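Local atomic coordinates of succinoglycan biosynthesis protein (PDB entry 2QGM), a protein that is of unestablished function but belongs to the erythromycin esterase family and is probably a hydrolase. Residues Gly210-Gln213 and Glu214-Leu218; Lys257-Ala260 and Ser261-Lys265; Lys280-Glu283 and Gln284-Asp288. All coordinates share one frame; numbering follows the deposited sequence.

Interaction 1: residues Gly210-Gln213 and Glu214-Leu218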
ATOM      1  N   GLY A 210      -2.478   0.854  21.475  1.00 25.02           N
ATOM      2  CA  GLY A 210      -2.772   2.130  20.840  1.00 24.25           C
ATOM      3  C   GLY A 210      -1.760   2.607  19.811  1.00 23.61           C
ATOM      4  O   GLY A 210      -2.096   3.390  18.920  1.00 23.67           O
ATOM      5  N   SER A 211      -0.518   2.146  19.936  1.00 22.27           N
ATOM      6  CA  SER A 211       0.553   2.505  19.015  1.00 21.87           C
ATOM      7  C   SER A 211       1.751   1.606  19.288  1.00 21.87           C
ATOM      8  O   SER A 211       1.839   0.983  20.355  1.00 20.45           O
ATOM      9  CB  SER A 211       0.953   3.976  19.184  1.00 25.50           C
ATOM     10  OG  SER A 211       1.545   4.216  20.453  1.00 25.09           O
ATOM     11  N   ILE A 212       2.668   1.532  18.328  1.00 22.04           N
ATOM     12  CA  ILE A 212       3.867   0.709  18.470  1.00 24.28           C
ATOM     13  C   ILE A 212       4.685   1.223  19.650  1.00 25.10           C
ATOM     14  O   ILE A 212       5.190   0.446  20.461  1.00 24.35           O
ATOM     15  CB  ILE A 212       4.756   0.787  17.214  1.00 24.34           C
ATOM     16  CG1 ILE A 212       3.984   0.296  15.990  1.00 24.43           C
ATOM     17  CG2 ILE A 212       5.987  -0.072  17.394  1.00 24.01           C
ATOM     18  CD1 ILE A 212       3.488  -1.119  16.109  1.00 27.65           C
ATOM     19  N   GLN A 213       4.796   2.545  19.724  1.00 27.45           N
ATOM     20  CA  GLN A 213       5.561   3.218  20.763  1.00 30.28           C
ATOM     21  C   GLN A 213       5.173   2.813  22.184  1.00 29.92           C
ATOM     22  O   GLN A 213       6.043   2.503  22.992  1.00 31.34           O
ATOM     23  CB  GLN A 213       5.425   4.735  20.592  1.00 32.39           C
ATOM     24  CG  GLN A 213       6.237   5.562  21.569  1.00 37.64           C
ATOM     25  CD  GLN A 213       6.231   7.035  21.207  1.00 40.45           C
ATOM     26  OE1 GLN A 213       5.173   7.638  21.013  1.00 42.18           O
ATOM     27  NE2 GLN A 213       7.417   7.627  21.122  1.00 40.99           N
ATOM     28  N   GLU A 214       3.879   2.807  22.494  1.00 29.85           N
ATOM     29  CA  GLU A 214       3.449   2.441  23.836  1.00 30.20           C
ATOM     30  C   GLU A 214       3.557   0.946  24.097  1.00 28.34           C
ATOM     31  O   GLU A 214       3.792   0.527  25.231  1.00 26.69           O
ATOM     32  CB  GLU A 214       2.014   2.921  24.114  1.00 31.86           C
ATOM     33  CG  GLU A 214       0.934   2.278  23.271  1.00 37.02           C
ATOM     34  CD  GLU A 214      -0.451   2.799  23.622  1.00 39.49           C
ATOM     35  OE1 GLU A 214      -0.926   2.551  24.753  1.00 41.31           O
ATOM     36  OE2 GLU A 214      -1.076   3.461  22.765  1.00 43.14           O
ATOM     37  N   TYR A 215       3.398   0.132  23.059  1.00 25.34           N
ATOM     38  CA  TYR A 215       3.494  -1.309  23.264  1.00 23.66           C
ATOM     39  C   TYR A 215       4.945  -1.707  23.523  1.00 21.95           C
ATOM     40  O   TYR A 215       5.217  -2.580  24.340  1.00 22.79           O
ATOM     41  CB  TYR A 215       2.942  -2.070  22.053  1.00 22.98           C
ATOM     42  CG  TYR A 215       2.778  -3.561  22.298  1.00 20.86           C
ATOM     43  CD1 TYR A 215       3.832  -4.447  22.079  1.00 18.83           C
ATOM     44  CD2 TYR A 215       1.579  -4.080  22.783  1.00 18.49           C
ATOM     45  CE1 TYR A 215       3.697  -5.811  22.333  1.00 18.73           C
ATOM     46  CE2 TYR A 215       1.436  -5.445  23.047  1.00 18.13           C
ATOM     47  CZ  TYR A 215       2.494  -6.306  22.822  1.00 19.40           C
ATOM     48  OH  TYR A 215       2.357  -7.655  23.091  1.00 20.10           O
HETATM   49  N   MSE A 216       5.879  -1.057  22.843  1.00 21.87           N
HETATM   50  CA  MSE A 216       7.280  -1.387  23.040  1.00 24.40           C
HETATM   51  C   MSE A 216       7.821  -0.986  24.413  1.00 24.46           C
HETATM   52  O   MSE A 216       8.940  -1.351  24.770  1.00 26.90           O
HETATM   53  CB  MSE A 216       8.119  -0.770  21.923  1.00 26.18           C
HETATM   54  CG  MSE A 216       7.886  -1.448  20.583  1.00 29.62           C
HETATM   55 SE   MSE A 216       8.968  -0.765  19.152  1.00 48.78          SE
HETATM   56  CE  MSE A 216      10.642  -1.603  19.663  1.00 30.34           C
ATOM     57  N   LYS A 217       7.025  -0.245  25.183  1.00 24.67           N
ATOM     58  CA  LYS A 217       7.428   0.188  26.526  1.00 26.76           C
ATOM     59  C   LYS A 217       7.197  -0.926  27.547  1.00 25.57           C
ATOM     60  O   LYS A 217       7.625  -0.835  28.699  1.00 27.63           O
ATOM     61  CB  LYS A 217       6.651   1.447  26.933  1.00 29.14           C
ATOM     62  CG  LYS A 217       6.992   2.666  26.080  1.00 32.26           C
ATOM     63  CD  LYS A 217       6.061   3.852  26.318  1.00 35.96           C
ATOM     64  CE  LYS A 217       6.186   4.430  27.717  1.00 37.51           C
ATOM     65  NZ  LYS A 217       5.343   5.657  27.846  1.00 39.25           N
ATOM     66  N   LEU A 218       6.509  -1.976  27.115  1.00 24.61           N
ATOM     67  CA  LEU A 218       6.225  -3.113  27.982  1.00 23.19           C
ATOM     68  C   LEU A 218       7.501  -3.902  28.230  1.00 22.98           C
ATOM     69  O   LEU A 218       8.411  -3.901  27.402  1.00 23.33           O
ATOM     70  CB  LEU A 218       5.197  -4.040  27.324  1.00 21.13           C
ATOM     71  CG  LEU A 218       3.770  -3.523  27.176  1.00 22.22           C
ATOM     72  CD1 LEU A 218       2.983  -4.412  26.219  1.00 20.62           C
ATOM     73  CD2 LEU A 218       3.115  -3.474  28.542  1.00 19.88           C
TER
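Ile212 lays its CG2 branch against the selenium of Met216, a selenomethionine one helical turn on, with CG2 and SE 3.5 Å apart. The two side chains run at a slant to each other. Ile212 reaches the selenium with this branch because CG2 is anti to the backbone N and CG1 is turned away beside it (chi1 -60°). Met216 N also donates to Ile212 O at 2.9 Å, and the same carbonyl is brushed by Met216 CG. Ser211 is the N-cap of helix 212-215: its OG accepts a weak but straight bond from Glu214 N at 3.4 Å (N-H...O 165°), while its carbonyl O receives Tyr215 N at 3.2 Å. The CG of Glu214 folds back over Ser211, 3.5 Å from OG. Leu218 CD1 sits 3.6 Å above the centre of the Tyr215 ring, at the end of the type I turn Tyr215-Leu218. Phe266 of helix 253-269 meets Tyr215 edge-to-face and also touches Ile212. The contact is therefore divided in kind: Ser211 OG gives a weak polar cap to the Glu214 amide, whereas Ile212 and Tyr215 fasten this very short helix to its neighbours by apolar packing.

Interaction 2: residues Lys257-Ala260 and Ser261-Lys265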
ATOM      1  N   LYS A 257     -12.004 -14.182  12.726  1.00 18.47           N
ATOM      2  CA  LYS A 257     -10.804 -15.010  12.709  1.00 18.70           C
ATOM      3  C   LYS A 257      -9.608 -14.190  12.219  1.00 17.06           C
ATOM      4  O   LYS A 257      -8.521 -14.238  12.802  1.00 16.27           O
ATOM      5  CB  LYS A 257     -11.002 -16.219  11.785  1.00 20.91           C
ATOM      6  CG  LYS A 257      -9.744 -17.062  11.575  1.00 23.64           C
ATOM      7  CD  LYS A 257      -9.997 -18.236  10.617  1.00 26.38           C
ATOM      8  CE  LYS A 257      -8.752 -19.115  10.500  1.00 31.15           C
ATOM      9  NZ  LYS A 257      -8.952 -20.308   9.622  1.00 33.87           N
ATOM     10  N   ALA A 258      -9.818 -13.429  11.150  1.00 16.67           N
ATOM     11  CA  ALA A 258      -8.759 -12.610  10.564  1.00 16.49           C
ATOM     12  C   ALA A 258      -8.253 -11.559  11.535  1.00 15.08           C
ATOM     13  O   ALA A 258      -7.052 -11.301  11.604  1.00 14.44           O
ATOM     14  CB  ALA A 258      -9.256 -11.940   9.289  1.00 17.65           C
ATOM     15  N   THR A 259      -9.174 -10.946  12.272  1.00 14.05           N
ATOM     16  CA  THR A 259      -8.809  -9.932  13.251  1.00 14.15           C
ATOM     17  C   THR A 259      -8.023 -10.564  14.397  1.00 16.09           C
ATOM     18  O   THR A 259      -7.027 -10.003  14.853  1.00 17.36           O
ATOM     19  CB  THR A 259     -10.057  -9.234  13.807  1.00 14.19           C
ATOM     20  OG1 THR A 259     -10.787  -8.650  12.721  1.00 15.05           O
ATOM     21  CG2 THR A 259      -9.663  -8.140  14.791  1.00 13.23           C
ATOM     22  N   ALA A 260      -8.465 -11.724  14.871  1.00 16.08           N
ATOM     23  CA  ALA A 260      -7.750 -12.395  15.960  1.00 16.44           C
ATOM     24  C   ALA A 260      -6.321 -12.689  15.507  1.00 18.13           C
ATOM     25  O   ALA A 260      -5.372 -12.607  16.295  1.00 17.83           O
ATOM     26  CB  ALA A 260      -8.452 -13.689  16.345  1.00 17.15           C
ATOM     27  N   SER A 261      -6.177 -13.032  14.231  1.00 17.98           N
ATOM     28  CA  SER A 261      -4.866 -13.304  13.665  1.00 18.31           C
ATOM     29  C   SER A 261      -4.050 -12.017  13.565  1.00 17.36           C
ATOM     30  O   SER A 261      -2.835 -12.044  13.734  1.00 16.10           O
ATOM     31  CB  SER A 261      -4.997 -13.955  12.276  1.00 20.20           C
ATOM     32  OG  SER A 261      -5.307 -15.333  12.373  1.00 27.17           O
ATOM     33  N   ALA A 262      -4.707 -10.891  13.290  1.00 14.61           N
ATOM     34  CA  ALA A 262      -3.993  -9.620  13.184  1.00 14.81           C
ATOM     35  C   ALA A 262      -3.465  -9.217  14.558  1.00 13.88           C
ATOM     36  O   ALA A 262      -2.398  -8.614  14.683  1.00 15.33           O
ATOM     37  CB  ALA A 262      -4.916  -8.542  12.629  1.00 12.38           C
ATOM     38  N   ILE A 263      -4.221  -9.562  15.588  1.00 15.91           N
ATOM     39  CA  ILE A 263      -3.822  -9.257  16.949  1.00 16.29           C
ATOM     40  C   ILE A 263      -2.612 -10.126  17.312  1.00 16.39           C
ATOM     41  O   ILE A 263      -1.672  -9.655  17.955  1.00 15.24           O
ATOM     42  CB  ILE A 263      -4.999  -9.489  17.910  1.00 16.70           C
ATOM     43  CG1 ILE A 263      -6.071  -8.425  17.631  1.00 15.06           C
ATOM     44  CG2 ILE A 263      -4.526  -9.438  19.359  1.00 14.68           C
ATOM     45  CD1 ILE A 263      -7.414  -8.665  18.293  1.00 16.33           C
ATOM     46  N   GLU A 264      -2.624 -11.388  16.885  1.00 16.19           N
ATOM     47  CA  GLU A 264      -1.490 -12.272  17.153  1.00 18.20           C
ATOM     48  C   GLU A 264      -0.268 -11.721  16.421  1.00 17.40           C
ATOM     49  O   GLU A 264       0.818 -11.622  16.993  1.00 15.54           O
ATOM     50  CB  GLU A 264      -1.763 -13.697  16.664  1.00 20.01           C
ATOM     51  CG  GLU A 264      -0.630 -14.672  16.987  1.00 24.63           C
ATOM     52  CD  GLU A 264      -0.849 -16.051  16.391  1.00 27.04           C
ATOM     53  OE1 GLU A 264      -1.995 -16.534  16.438  1.00 27.48           O
ATOM     54  OE2 GLU A 264       0.122 -16.656  15.888  1.00 29.80           O
ATOM     55  N   LYS A 265      -0.446 -11.358  15.151  1.00 18.06           N
ATOM     56  CA  LYS A 265       0.651 -10.805  14.358  1.00 16.39           C
ATOM     57  C   LYS A 265       1.268  -9.590  15.046  1.00 16.64           C
ATOM     58  O   LYS A 265       2.483  -9.473  15.136  1.00 16.09           O
ATOM     59  CB  LYS A 265       0.155 -10.394  12.961  1.00 15.71           C
ATOM     60  CG  LYS A 265      -0.210 -11.551  12.043  1.00 16.94           C
ATOM     61  CD  LYS A 265      -0.622 -11.036  10.666  1.00 17.70           C
ATOM     62  CE  LYS A 265      -0.931 -12.166   9.691  1.00 17.15           C
ATOM     63  NZ  LYS A 265      -2.080 -13.000  10.116  1.00 21.01           N
TER
HETATM   64  O   HOH W   1      -4.704 -11.463  10.020  1.00 20.73           O
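Thr259 and Ile263 slant across each other on one flank of helix 253-269, meeting by their methyl ends, Thr259 CG2 and Ile263 CD1, at 4.2 Å. With CG2 anti to the backbone N, the Thr259 methyl faces Ile263, and OG1 lies beside its own backbone N (chi1 -58°), from where it bonds Trp255 O and Trp115 NE1. Ile263 CG1 lies 3.3 Å from Thr259 O, the carbonyl that also accepts Ile263 N at 2.9 Å. On another flank, Ser261 swings OG back toward the preceding turn (chi1 -79°). It donates a weak bond of 3.4 Å to Lys257 O, which is held more firmly by Ser261 N at 3.0 Å, so one carbonyl takes both donors of the same residue. Ala258 O is likewise doubly engaged, by Ala262 N and by a water 2.8 Å away. That water accepts in turn from Lys265 NZ at 3.0 Å, bridging the lysine tip to the backbone two turns earlier. The repeated i to i+4 bonds are those of a regular alpha-helix, here packed between helix 276-297, whose Trp292 and His289 meet the methyls of Ala258 and Ala262, and helices 177-190 and 220-236 on the Ile263 side.

Interaction 3: residues Lys280-Glu283 and Gln284-Asp288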
ATOM      1  N   LYS A 280      11.248  -6.856   9.366  1.00 19.63           N
ATOM      2  CA  LYS A 280      11.011  -8.028   8.537  1.00 19.80           C
ATOM      3  C   LYS A 280       9.633  -8.630   8.828  1.00 19.17           C
ATOM      4  O   LYS A 280       8.905  -8.980   7.911  1.00 18.19           O
ATOM      5  CB  LYS A 280      12.095  -9.079   8.770  1.00 23.04           C
ATOM      6  CG  LYS A 280      11.957 -10.294   7.869  1.00 25.37           C
ATOM      7  CD  LYS A 280      12.939 -11.381   8.269  1.00 27.91           C
ATOM      8  CE  LYS A 280      12.964 -12.492   7.238  1.00 30.16           C
ATOM      9  NZ  LYS A 280      13.485 -12.001   5.930  1.00 36.09           N
ATOM     10  N   LEU A 281       9.280  -8.749  10.103  1.00 18.44           N
ATOM     11  CA  LEU A 281       7.975  -9.300  10.455  1.00 18.45           C
ATOM     12  C   LEU A 281       6.867  -8.378   9.960  1.00 16.70           C
ATOM     13  O   LEU A 281       5.859  -8.833   9.418  1.00 17.43           O
ATOM     14  CB  LEU A 281       7.861  -9.507  11.969  1.00 20.46           C
ATOM     15  CG  LEU A 281       8.649 -10.689  12.551  1.00 21.94           C
ATOM     16  CD1 LEU A 281       8.684 -10.575  14.063  1.00 23.14           C
ATOM     17  CD2 LEU A 281       8.026 -12.021  12.126  1.00 18.92           C
ATOM     18  N   HIS A 282       7.050  -7.076  10.136  1.00 15.79           N
ATOM     19  CA  HIS A 282       6.050  -6.123   9.681  1.00 15.32           C
ATOM     20  C   HIS A 282       5.755  -6.285   8.188  1.00 15.39           C
ATOM     21  O   HIS A 282       4.586  -6.334   7.782  1.00 16.42           O
ATOM     22  CB  HIS A 282       6.513  -4.692   9.961  1.00 16.18           C
ATOM     23  CG  HIS A 282       5.580  -3.646   9.431  1.00 17.88           C
ATOM     24  ND1 HIS A 282       5.745  -3.062   8.195  1.00 17.12           N
ATOM     25  CD2 HIS A 282       4.462  -3.100   9.965  1.00 18.56           C
ATOM     26  CE1 HIS A 282       4.767  -2.194   7.991  1.00 18.68           C
ATOM     27  NE2 HIS A 282       3.978  -2.198   9.047  1.00 18.37           N
ATOM     28  N   GLU A 283       6.806  -6.370   7.373  1.00 15.93           N
ATOM     29  CA  GLU A 283       6.628  -6.513   5.922  1.00 16.43           C
ATOM     30  C   GLU A 283       6.018  -7.873   5.581  1.00 16.79           C
ATOM     31  O   GLU A 283       5.197  -7.995   4.667  1.00 17.35           O
ATOM     32  CB  GLU A 283       7.968  -6.321   5.201  1.00 16.34           C
ATOM     33  CG  GLU A 283       8.599  -4.942   5.407  1.00 18.15           C
ATOM     34  CD  GLU A 283       7.664  -3.790   5.042  1.00 17.75           C
ATOM     35  OE1 GLU A 283       7.287  -3.656   3.856  1.00 17.02           O
ATOM     36  OE2 GLU A 283       7.311  -3.013   5.950  1.00 17.04           O
ATOM     37  N   GLN A 284       6.427  -8.889   6.329  1.00 17.84           N
ATOM     38  CA  GLN A 284       5.923 -10.239   6.152  1.00 17.92           C
ATOM     39  C   GLN A 284       4.393 -10.206   6.319  1.00 17.16           C
ATOM     40  O   GLN A 284       3.656 -10.728   5.483  1.00 16.24           O
ATOM     41  CB  GLN A 284       6.564 -11.130   7.216  1.00 22.51           C
ATOM     42  CG  GLN A 284       6.504 -12.621   7.001  1.00 29.19           C
ATOM     43  CD  GLN A 284       7.474 -13.323   7.938  1.00 31.30           C
ATOM     44  OE1 GLN A 284       8.671 -13.018   7.941  1.00 33.30           O
ATOM     45  NE2 GLN A 284       6.966 -14.255   8.742  1.00 29.44           N
ATOM     46  N   TYR A 285       3.930  -9.565   7.387  1.00 15.32           N
ATOM     47  CA  TYR A 285       2.507  -9.475   7.664  1.00 15.76           C
ATOM     48  C   TYR A 285       1.734  -8.633   6.655  1.00 15.33           C
ATOM     49  O   TYR A 285       0.565  -8.915   6.378  1.00 17.17           O
ATOM     50  CB  TYR A 285       2.284  -8.969   9.094  1.00 13.49           C
ATOM     51  CG  TYR A 285       2.855  -9.921  10.126  1.00 16.89           C
ATOM     52  CD1 TYR A 285       2.956 -11.285   9.854  1.00 18.24           C
ATOM     53  CD2 TYR A 285       3.269  -9.470  11.375  1.00 16.45           C
ATOM     54  CE1 TYR A 285       3.456 -12.180  10.804  1.00 17.29           C
ATOM     55  CE2 TYR A 285       3.771 -10.356  12.333  1.00 19.71           C
ATOM     56  CZ  TYR A 285       3.859 -11.709  12.040  1.00 16.40           C
ATOM     57  OH  TYR A 285       4.338 -12.598  12.983  1.00 18.33           O
ATOM     58  N   LEU A 286       2.359  -7.603   6.094  1.00 16.86           N
ATOM     59  CA  LEU A 286       1.655  -6.818   5.085  1.00 15.28           C
ATOM     60  C   LEU A 286       1.323  -7.770   3.940  1.00 17.35           C
ATOM     61  O   LEU A 286       0.195  -7.797   3.443  1.00 16.38           O
ATOM     62  CB  LEU A 286       2.530  -5.688   4.548  1.00 15.16           C
ATOM     63  CG  LEU A 286       2.758  -4.488   5.465  1.00 15.59           C
ATOM     64  CD1 LEU A 286       3.633  -3.470   4.733  1.00 16.56           C
ATOM     65  CD2 LEU A 286       1.413  -3.852   5.849  1.00 19.06           C
ATOM     66  N   ALA A 287       2.325  -8.546   3.530  1.00 17.01           N
ATOM     67  CA  ALA A 287       2.169  -9.514   2.453  1.00 17.43           C
ATOM     68  C   ALA A 287       1.137 -10.571   2.806  1.00 17.55           C
ATOM     69  O   ALA A 287       0.294 -10.923   1.977  1.00 16.78           O
ATOM     70  CB  ALA A 287       3.507 -10.171   2.137  1.00 16.96           C
ATOM     71  N   ASP A 288       1.203 -11.086   4.031  1.00 15.58           N
ATOM     72  CA  ASP A 288       0.253 -12.105   4.462  1.00 16.43           C
ATOM     73  C   ASP A 288      -1.173 -11.579   4.347  1.00 16.72           C
ATOM     74  O   ASP A 288      -2.058 -12.262   3.841  1.00 17.69           O
ATOM     75  CB  ASP A 288       0.507 -12.514   5.918  1.00 15.92           C
ATOM     76  CG  ASP A 288       1.785 -13.311   6.097  1.00 18.47           C
ATOM     77  OD1 ASP A 288       2.316 -13.860   5.102  1.00 17.56           O
ATOM     78  OD2 ASP A 288       2.251 -13.390   7.250  1.00 16.04           O
TER
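Leu281 and Tyr285 run alongside each other in the same direction, one turn apart on the alpha-helix 276-297. Leu281 CD2 approaches the phenol end of the ring, 3.8 Å from Tyr285 OH. The carbonyl of Leu281 sits over one face of that ring, its O 3.2 Å above the plane and displaced toward the rim, while accepting Tyr285 N at 2.9 Å. On another side of the helix, Leu286 CD1 touches two polar side chains, coming within 3.7 Å of His282 CE1 and 3.8 Å of Glu283 OE1. This apolar methyl packs beside a His-carboxylate pair whose groups are fixed from several directions. Glu283 bends at CG (chi2 -54°), which curls its carboxylate round toward the neighbouring imidazole. Further out, His282 NE2 bonds Asp171 OD1 at the end of strand 166-171, and Glu283 OE1 takes His309 ND1 and the backbone N of Ala324. The imidazole is thus gripped at both nitrogens, which should fix its rotation. Between the pair itself, His282 ND1 donates to Glu283 OE2 at 2.7 Å, with the oxygen only 1° out of the ring plane but the nitrogen 38° above the plane of the carboxylate.

Overall arrangement
From the N terminus, the three contacts come strictly in series, none nesting within or crossing another, and each joins residues about one helical turn apart and closes no long loop. Interaction 1 opens the short helix 212-215 at the surface, just before helix 220-236. Interaction 2 lies in helix 253-269, and interaction 3 in the next helix, 276-297. Interactions 2 and 3 touch directly, Lys265 O lying 3.2 Å from Tyr285 CE2, with centres about 13 Å apart. Interaction 1 stays about 7 Å from either by nearest atoms, but Phe266 and Met269 link its Ile212 to helix 253-269. Interaction 3 carries this helical region on to strand 166-171 at the edge of the mixed sheet.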